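Local coordinates for protein deoxyribodipyrimidine photo-lyase (PDB 3UMV) that repairs ultraviolet-damaged DNA by using light to split cyclobutane pyrimidine dimers back into two pyrimidines, with one FAD bound per subunit, at residues A135-L140 / P173-S178; D328-Y333 / G443-G448. All coordinates share one frame; numbering follows the deposited sequence.

Contact 1 of 2, residues A135-L140 / P173-S178; sequences ADFSPL and PVWTAS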
ATOM      1  N   ALA A 135      16.511  -6.552   2.483  1.00 12.81           N
ATOM      2  CA  ALA A 135      15.068  -6.408   2.695  1.00 15.50           C
ATOM      3  C   ALA A 135      14.537  -5.195   1.946  1.00 18.30           C
ATOM      4  O   ALA A 135      15.297  -4.276   1.658  1.00 18.82           O
ATOM      5  CB  ALA A 135      14.744  -6.303   4.182  1.00 17.82           C
ATOM      6  N   ASP A 136      13.247  -5.200   1.623  1.00 15.92           N
ATOM      7  CA  ASP A 136      12.592  -4.003   1.109  1.00 14.66           C
ATOM      8  C   ASP A 136      12.024  -3.176   2.270  1.00 14.89           C
ATOM      9  O   ASP A 136      12.268  -3.488   3.444  1.00 15.46           O
ATOM     10  CB  ASP A 136      11.566  -4.297  -0.029  1.00 12.76           C
ATOM     11  CG  ASP A 136      10.510  -5.361   0.350  1.00 15.09           C
ATOM     12  OD1 ASP A 136      10.110  -6.161  -0.537  1.00 16.17           O
ATOM     13  OD2 ASP A 136      10.039  -5.367   1.508  1.00 13.69           O
ATOM     14  N   PHE A 137      11.327  -2.092   1.952  1.00 12.46           N
ATOM     15  CA  PHE A 137      10.940  -1.117   2.970  1.00 14.09           C
ATOM     16  C   PHE A 137       9.453  -0.869   3.107  1.00 15.32           C
ATOM     17  O   PHE A 137       8.751  -0.650   2.117  1.00 15.45           O
ATOM     18  CB  PHE A 137      11.597   0.251   2.721  1.00 13.14           C
ATOM     19  CG  PHE A 137      10.998   1.345   3.560  1.00 15.00           C
ATOM     20  CD1 PHE A 137      10.023   2.180   3.036  1.00 14.01           C
ATOM     21  CD2 PHE A 137      11.361   1.493   4.892  1.00 16.54           C
ATOM     22  CE1 PHE A 137       9.442   3.184   3.825  1.00 13.51           C
ATOM     23  CE2 PHE A 137      10.786   2.479   5.691  1.00 15.48           C
ATOM     24  CZ  PHE A 137       9.813   3.326   5.148  1.00 16.81           C
ATOM     25  N   SER A 138       8.989  -0.883   4.353  1.00 11.70           N
ATOM     26  CA  SER A 138       7.644  -0.418   4.703  1.00 12.73           C
ATOM     27  C   SER A 138       7.716   0.287   6.044  1.00 14.18           C
ATOM     28  O   SER A 138       8.444  -0.149   6.928  1.00 15.15           O
ATOM     29  CB  SER A 138       6.672  -1.594   4.825  1.00 17.47           C
ATOM     30  OG  SER A 138       5.483  -1.159   5.474  1.00 21.51           O
ATOM     31  N   PRO A 139       6.952   1.379   6.212  1.00 14.46           N
ATOM     32  CA  PRO A 139       6.972   2.083   7.497  1.00 13.15           C
ATOM     33  C   PRO A 139       5.986   1.504   8.512  1.00 12.60           C
ATOM     34  O   PRO A 139       5.921   1.978   9.651  1.00 17.34           O
ATOM     35  CB  PRO A 139       6.532   3.507   7.112  1.00 14.28           C
ATOM     36  CG  PRO A 139       5.620   3.306   5.934  1.00 13.69           C
ATOM     37  CD  PRO A 139       6.201   2.121   5.178  1.00 14.44           C
ATOM     38  N   LEU A 140       5.198   0.514   8.116  1.00 11.42           N
ATOM     39  CA  LEU A 140       4.168   0.014   9.029  1.00 13.75           C
ATOM     40  C   LEU A 140       4.823  -0.707  10.212  1.00 12.23           C
ATOM     41  O   LEU A 140       5.776  -1.474  10.034  1.00 14.87           O
ATOM     42  CB  LEU A 140       3.217  -0.927   8.305  1.00 14.33           C
ATOM     43  CG  LEU A 140       2.404  -0.236   7.201  1.00 12.19           C
ATOM     44  CD1 LEU A 140       1.333  -1.195   6.726  1.00 18.08           C
ATOM     45  CD2 LEU A 140       1.780   1.095   7.698  1.00 15.87           C
ATOM     46  N   PRO A 173      13.706   7.851  -2.200  1.00 16.20           N
ATOM     47  CA  PRO A 173      13.829   7.078  -0.957  1.00 13.33           C
ATOM     48  C   PRO A 173      13.260   7.824   0.237  1.00 15.04           C
ATOM     49  O   PRO A 173      13.491   9.032   0.371  1.00 16.19           O
ATOM     50  CB  PRO A 173      15.341   6.905  -0.816  1.00 18.31           C
ATOM     51  CG  PRO A 173      15.844   6.936  -2.222  1.00 18.51           C
ATOM     52  CD  PRO A 173      14.961   7.878  -2.975  1.00 18.92           C
ATOM     53  N   VAL A 174      12.508   7.118   1.082  1.00 16.27           N
ATOM     54  CA  VAL A 174      11.804   7.751   2.197  1.00 14.00           C
ATOM     55  C   VAL A 174      12.729   8.556   3.136  1.00 17.96           C
ATOM     56  O   VAL A 174      12.351   9.634   3.610  1.00 19.46           O
ATOM     57  CB  VAL A 174      11.003   6.710   3.011  1.00 13.88           C
ATOM     58  CG1 VAL A 174      11.958   5.677   3.662  1.00 19.95           C
ATOM     59  CG2 VAL A 174      10.160   7.415   4.068  1.00 15.52           C
ATOM     60  N   TRP A 175      13.931   8.049   3.401  1.00 19.70           N
ATOM     61  CA  TRP A 175      14.845   8.729   4.328  1.00 21.70           C
ATOM     62  C   TRP A 175      15.579   9.892   3.656  1.00 21.55           C
ATOM     63  O   TRP A 175      16.193  10.729   4.322  1.00 22.67           O
ATOM     64  CB  TRP A 175      15.842   7.724   4.940  1.00 21.08           C
ATOM     65  CG  TRP A 175      16.244   6.680   3.969  1.00 19.91           C
ATOM     66  CD1 TRP A 175      17.041   6.845   2.866  1.00 26.93           C
ATOM     67  CD2 TRP A 175      15.851   5.304   3.976  1.00 18.69           C
ATOM     68  NE1 TRP A 175      17.175   5.654   2.194  1.00 24.40           N
ATOM     69  CE2 TRP A 175      16.451   4.693   2.851  1.00 19.42           C
ATOM     70  CE3 TRP A 175      15.062   4.527   4.827  1.00 18.38           C
ATOM     71  CZ2 TRP A 175      16.275   3.351   2.554  1.00 19.44           C
ATOM     72  CZ3 TRP A 175      14.897   3.192   4.537  1.00 20.38           C
ATOM     73  CH2 TRP A 175      15.505   2.612   3.415  1.00 18.67           C
ATOM     74  N   THR A 176      15.484   9.956   2.332  1.00 16.91           N
ATOM     75  CA  THR A 176      16.122  11.009   1.555  1.00 19.82           C
ATOM     76  C   THR A 176      15.134  12.119   1.189  1.00 19.18           C
ATOM     77  O   THR A 176      15.496  13.297   1.150  1.00 23.42           O
ATOM     78  CB  THR A 176      16.714  10.435   0.268  1.00 24.52           C
ATOM     79  OG1 THR A 176      17.714   9.469   0.606  1.00 29.94           O
ATOM     80  CG2 THR A 176      17.336  11.529  -0.580  1.00 27.70           C
ATOM     81  N   ALA A 177      13.874  11.759   0.945  1.00 15.78           N
ATOM     82  CA  ALA A 177      12.902  12.752   0.465  1.00 16.14           C
ATOM     83  C   ALA A 177      12.803  13.925   1.431  1.00 21.51           C
ATOM     84  O   ALA A 177      12.806  15.092   1.035  1.00 20.27           O
ATOM     85  CB  ALA A 177      11.520  12.104   0.284  1.00 16.48           C
ATOM     86  N   SER A 178      12.678  13.586   2.707  1.00 25.32           N
ATOM     87  CA  SER A 178      12.701  14.562   3.774  1.00 21.70           C
ATOM     88  C   SER A 178      13.336  13.917   4.991  1.00 21.37           C
ATOM     89  O   SER A 178      13.315  12.687   5.149  1.00 19.62           O
ATOM     90  CB  SER A 178      11.297  15.063   4.112  1.00 25.32           C
ATOM     91  OG  SER A 178      11.354  16.067   5.109  1.00 18.58           O
TER
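At the border of the Rossmann-like alpha/beta domain, where it meets the helical part, a T-shaped aromatic pair, the edge of Trp175 toward the face of Phe137, joins the loop 135-140, after strand 132-135, to the short helix 174-177, which follows strand 162-166. The Phe137 ring and the six-membered ring of Trp175 have centroids 5.5 Å apart and planes at 73°, and their nearest atoms are Phe137 CD2 and Trp175 CZ3, at 3.9 Å. Val174 fills the angle between the two rings. Its CG1 makes a CH-pi contact with the same face of Phe137, 3.8 Å from the ring centroid and shifted toward the CE1-CZ rim, while also lying over a face of the neighbouring indole. This methyl is placed between the rings by a chi1 of 63°, which sets CG1 between the backbone N and the carbonyl carbon. Phe137 reaches across from a loop that Asp136 ties down: its carboxylate takes bonds from the backbone N atoms of Leu45, Arg46 and Asp47, beside the C-terminal end of strand 40-44. Asp328 and Tyr332 of helix 310-333 also pack against this cluster. On the helical side, Pro173 O accepts from both Thr176 N, at 2.9 Å, and Ala177 N, at 2.8 Å, closing the single turn that carries Val174 and Trp175. The polar end of the indole faces elsewhere, its NE1 hydrogen-bonded to Ser24 O.

Contact 2 of 2, residues D328-Y333 / G443-G448; sequences DNFCYY and GLHDQG. With EDO (1,2-ethanediol), chain D.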
ATOM      1  N   ASP A 328       3.930   7.595   3.168  1.00  8.54           N
ATOM      2  CA  ASP A 328       5.106   6.877   3.700  1.00 10.19           C
ATOM      3  C   ASP A 328       5.917   7.792   4.629  1.00 13.25           C
ATOM      4  O   ASP A 328       6.365   7.387   5.706  1.00 15.46           O
ATOM      5  CB  ASP A 328       5.994   6.295   2.592  1.00 11.19           C
ATOM      6  CG  ASP A 328       5.734   4.803   2.347  1.00 17.13           C
ATOM      7  OD1 ASP A 328       6.686   4.046   2.004  1.00 15.80           O
ATOM      8  OD2 ASP A 328       4.565   4.385   2.514  1.00 15.55           O
ATOM      9  N   ASN A 329       6.109   9.036   4.194  1.00 14.24           N
ATOM     10  CA  ASN A 329       6.813  10.022   5.001  1.00 11.68           C
ATOM     11  C   ASN A 329       6.196  10.093   6.392  1.00 13.53           C
ATOM     12  O   ASN A 329       6.898  10.012   7.400  1.00 12.38           O
ATOM     13  CB  ASN A 329       6.761  11.382   4.317  1.00 13.18           C
ATOM     14  CG  ASN A 329       7.243  12.507   5.214  1.00 15.03           C
ATOM     15  OD1 ASN A 329       6.440  13.193   5.835  1.00 13.99           O
ATOM     16  ND2 ASN A 329       8.552  12.678   5.308  1.00 14.01           N
ATOM     17  N   PHE A 330       4.873  10.207   6.439  1.00 12.41           N
ATOM     18  CA  PHE A 330       4.204  10.378   7.711  1.00 13.02           C
ATOM     19  C   PHE A 330       4.338   9.151   8.593  1.00 11.18           C
ATOM     20  O   PHE A 330       4.719   9.253   9.760  1.00 14.06           O
ATOM     21  CB  PHE A 330       2.739  10.736   7.509  1.00 11.83           C
ATOM     22  CG  PHE A 330       1.978  10.858   8.790  1.00 10.38           C
ATOM     23  CD1 PHE A 330       2.113  11.990   9.593  1.00 13.13           C
ATOM     24  CD2 PHE A 330       1.133   9.849   9.197  1.00  9.93           C
ATOM     25  CE1 PHE A 330       1.409  12.095  10.784  1.00 10.46           C
ATOM     26  CE2 PHE A 330       0.418   9.962  10.399  1.00 13.40           C
ATOM     27  CZ  PHE A 330       0.557  11.074  11.177  1.00 12.25           C
ATOM     28  N   CYS A 331       4.026   7.982   8.053  1.00 11.78           N
ATOM     29  CA  CYS A 331       4.098   6.780   8.872  1.00 11.19           C
ATOM     30  C   CYS A 331       5.539   6.458   9.316  1.00 13.95           C
ATOM     31  O   CYS A 331       5.757   5.959  10.413  1.00 14.24           O
ATOM     32  CB  CYS A 331       3.453   5.586   8.166  1.00 13.23           C
ATOM     33  SG  CYS A 331       1.693   5.789   7.835  1.00 14.29           S
ATOM     34  N   TYR A 332       6.523   6.769   8.473  1.00 14.23           N
ATOM     35  CA  TYR A 332       7.916   6.500   8.805  1.00 11.72           C
ATOM     36  C   TYR A 332       8.404   7.357   9.983  1.00 13.81           C
ATOM     37  O   TYR A 332       9.116   6.862  10.851  1.00 14.72           O
ATOM     38  CB  TYR A 332       8.797   6.711   7.565  1.00  9.35           C
ATOM     39  CG  TYR A 332      10.270   6.479   7.822  1.00 14.89           C
ATOM     40  CD1 TYR A 332      10.778   5.185   7.952  1.00 14.40           C
ATOM     41  CD2 TYR A 332      11.157   7.546   7.916  1.00 18.00           C
ATOM     42  CE1 TYR A 332      12.114   4.965   8.180  1.00 18.30           C
ATOM     43  CE2 TYR A 332      12.507   7.323   8.140  1.00 19.83           C
ATOM     44  CZ  TYR A 332      12.971   6.028   8.270  1.00 23.82           C
ATOM     45  OH  TYR A 332      14.304   5.782   8.498  1.00 28.63           O
ATOM     46  N   TYR A 333       7.990   8.626  10.029  1.00 14.22           N
ATOM     47  CA  TYR A 333       8.494   9.560  11.035  1.00 16.69           C
ATOM     48  C   TYR A 333       7.576   9.744  12.237  1.00 16.95           C
ATOM     49  O   TYR A 333       8.024  10.228  13.280  1.00 20.59           O
ATOM     50  CB  TYR A 333       8.816  10.940  10.435  1.00 15.99           C
ATOM     51  CG  TYR A 333      10.056  10.972   9.577  1.00 12.80           C
ATOM     52  CD1 TYR A 333      11.309  10.728  10.127  1.00 15.15           C
ATOM     53  CD2 TYR A 333       9.981  11.244   8.216  1.00 13.92           C
ATOM     54  CE1 TYR A 333      12.455  10.755   9.344  1.00 16.71           C
ATOM     55  CE2 TYR A 333      11.124  11.275   7.426  1.00 17.60           C
ATOM     56  CZ  TYR A 333      12.355  11.027   8.001  1.00 17.13           C
ATOM     57  OH  TYR A 333      13.494  11.051   7.236  1.00 21.02           O
ATOM     58  N   GLY A 443      -7.604  16.024  10.212  1.00 12.16           N
ATOM     59  CA  GLY A 443      -7.072  17.080   9.371  1.00 13.68           C
ATOM     60  C   GLY A 443      -5.602  16.948   8.998  1.00 14.29           C
ATOM     61  O   GLY A 443      -4.954  17.931   8.673  1.00 13.71           O
ATOM     62  N   LEU A 444      -5.071  15.728   9.048  1.00 12.62           N
ATOM     63  CA  LEU A 444      -3.666  15.502   8.719  1.00 13.42           C
ATOM     64  C   LEU A 444      -3.409  15.954   7.286  1.00 11.52           C
ATOM     65  O   LEU A 444      -4.196  15.656   6.394  1.00 13.34           O
ATOM     66  CB  LEU A 444      -3.319  14.015   8.874  1.00 14.92           C
ATOM     67  CG  LEU A 444      -1.863  13.620   8.577  1.00 15.55           C
ATOM     68  CD1 LEU A 444      -0.910  14.361   9.500  1.00 17.78           C
ATOM     69  CD2 LEU A 444      -1.634  12.112   8.662  1.00 11.98           C
ATOM     70  N   HIS A 445      -2.320  16.696   7.090  1.00 11.89           N
ATOM     71  CA  HIS A 445      -1.915  17.199   5.764  1.00 12.04           C
ATOM     72  C   HIS A 445      -2.905  18.200   5.165  1.00 19.54           C
ATOM     73  O   HIS A 445      -2.787  18.560   3.990  1.00 20.42           O
ATOM     74  CB  HIS A 445      -1.694  16.067   4.761  1.00 16.03           C
ATOM     75  CG  HIS A 445      -0.739  15.010   5.214  1.00 13.30           C
ATOM     76  ND1 HIS A 445       0.422  15.282   5.908  1.00 15.10           N
ATOM     77  CD2 HIS A 445      -0.771  13.663   5.045  1.00  9.02           C
ATOM     78  CE1 HIS A 445       1.061  14.149   6.153  1.00 10.39           C
ATOM     79  NE2 HIS A 445       0.357  13.155   5.638  1.00 18.56           N
ATOM     80  N   ASP A 446      -3.896  18.612   5.958  1.00 11.47           N
ATOM     81  CA  ASP A 446      -4.877  19.611   5.538  1.00 14.74           C
ATOM     82  C   ASP A 446      -4.692  20.910   6.304  1.00 13.49           C
ATOM     83  O   ASP A 446      -4.006  20.948   7.338  1.00 15.08           O
ATOM     84  CB  ASP A 446      -6.278  19.083   5.834  1.00 14.95           C
ATOM     85  CG  ASP A 446      -7.353  19.722   4.974  1.00 16.29           C
ATOM     86  OD1 ASP A 446      -8.503  19.248   5.061  1.00 14.81           O
ATOM     87  OD2 ASP A 446      -7.068  20.678   4.211  1.00 17.63           O
ATOM     88  N   GLN A 447      -5.339  21.971   5.823  1.00 14.66           N
ATOM     89  CA  GLN A 447      -5.461  23.221   6.580  1.00 13.01           C
ATOM     90  C   GLN A 447      -6.701  23.166   7.485  1.00 14.64           C
ATOM     91  O   GLN A 447      -7.525  22.259   7.362  1.00 18.61           O
ATOM     92  CB  GLN A 447      -5.621  24.394   5.626  1.00 15.75           C
ATOM     93  CG  GLN A 447      -6.848  24.292   4.752  1.00 18.58           C
ATOM     94  CD  GLN A 447      -7.144  25.610   4.051  1.00 22.37           C
ATOM     95  OE1 GLN A 447      -6.718  25.827   2.924  1.00 22.76           O
ATOM     96  NE2 GLN A 447      -7.864  26.493   4.724  1.00 24.74           N
ATOM     97  N   GLY A 448      -6.833  24.135   8.385  1.00 16.29           N
ATOM     98  CA  GLY A 448      -8.056  24.309   9.159  1.00 14.01           C
ATOM     99  C   GLY A 448      -9.076  25.139   8.383  1.00 19.96           C
ATOM    100  O   GLY A 448      -8.752  25.800   7.395  1.00 25.04           O
TER
HETATM  101  C1  EDO D 703      -2.869  22.782   3.639  1.00 38.29           C
HETATM  102  O1  EDO D 703      -3.522  23.533   2.690  1.00 41.20           O
HETATM  103  C2  EDO D 703      -2.483  21.493   3.388  1.00 38.02           C
HETATM  104  O2  EDO D 703      -2.994  20.779   2.323  1.00 39.03           O
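With CG anti to the backbone N in both Phe330 (chi1 177°) and Leu444 (chi1 -179°), the two side chains extend toward each other from opposite directions. Leu444 CD2 lands over the centre of the Phe330 ring, 3.4 Å from its centroid, in a CH-pi contact; CD1, the other branch, meets Phe330 CE1 near the rim at 3.5 Å. His445 comes in alongside with its ring edge toward Phe330 CB, which lies 3.9 Å from His445 NE2. That nitrogen is buried with no partner in the model, whereas ND1 is hydrogen-bonded to Tyr183 O. Leu444 CG backs one face of the imidazole. Cut back to an alanine, Phe330 would keep its CB against His445 but would probably leave a gap where the ring lies, with both Leu444 methyls without their partner. On the side away from Phe330, a 1,2-ethanediol, likely picked up during crystallisation, donates from O2 to His445 O at 2.8 Å. Leu444 and His445 are the central pair of a type II beta turn, closed by Asp446 N to Gly443 O, that follows helix 431-442 and packs on helix 310-333 in the helical FAD-binding part of the photolyase.

How the contacts relate
Both contacts are buried and essentially apolar, and each is built on one phenylalanine ring with an aliphatic methyl over a face. They differ in the second ring: contact 1 adds a true edge-to-face partner, a partly exposed tryptophan, whereas contact 2 adds an oblique histidine nearer the FAD. Contact 1 sits at the border of the alpha/beta domain and contact 2 in the helical part, but helix 310-333 connects them. Its Tyr333 OH lies 2.7 Å from Ser178 O of contact 1, a probable hydrogen bond, while its Phe330 serves contact 2. The segment 328-333 thus lies between the two parts of the fold.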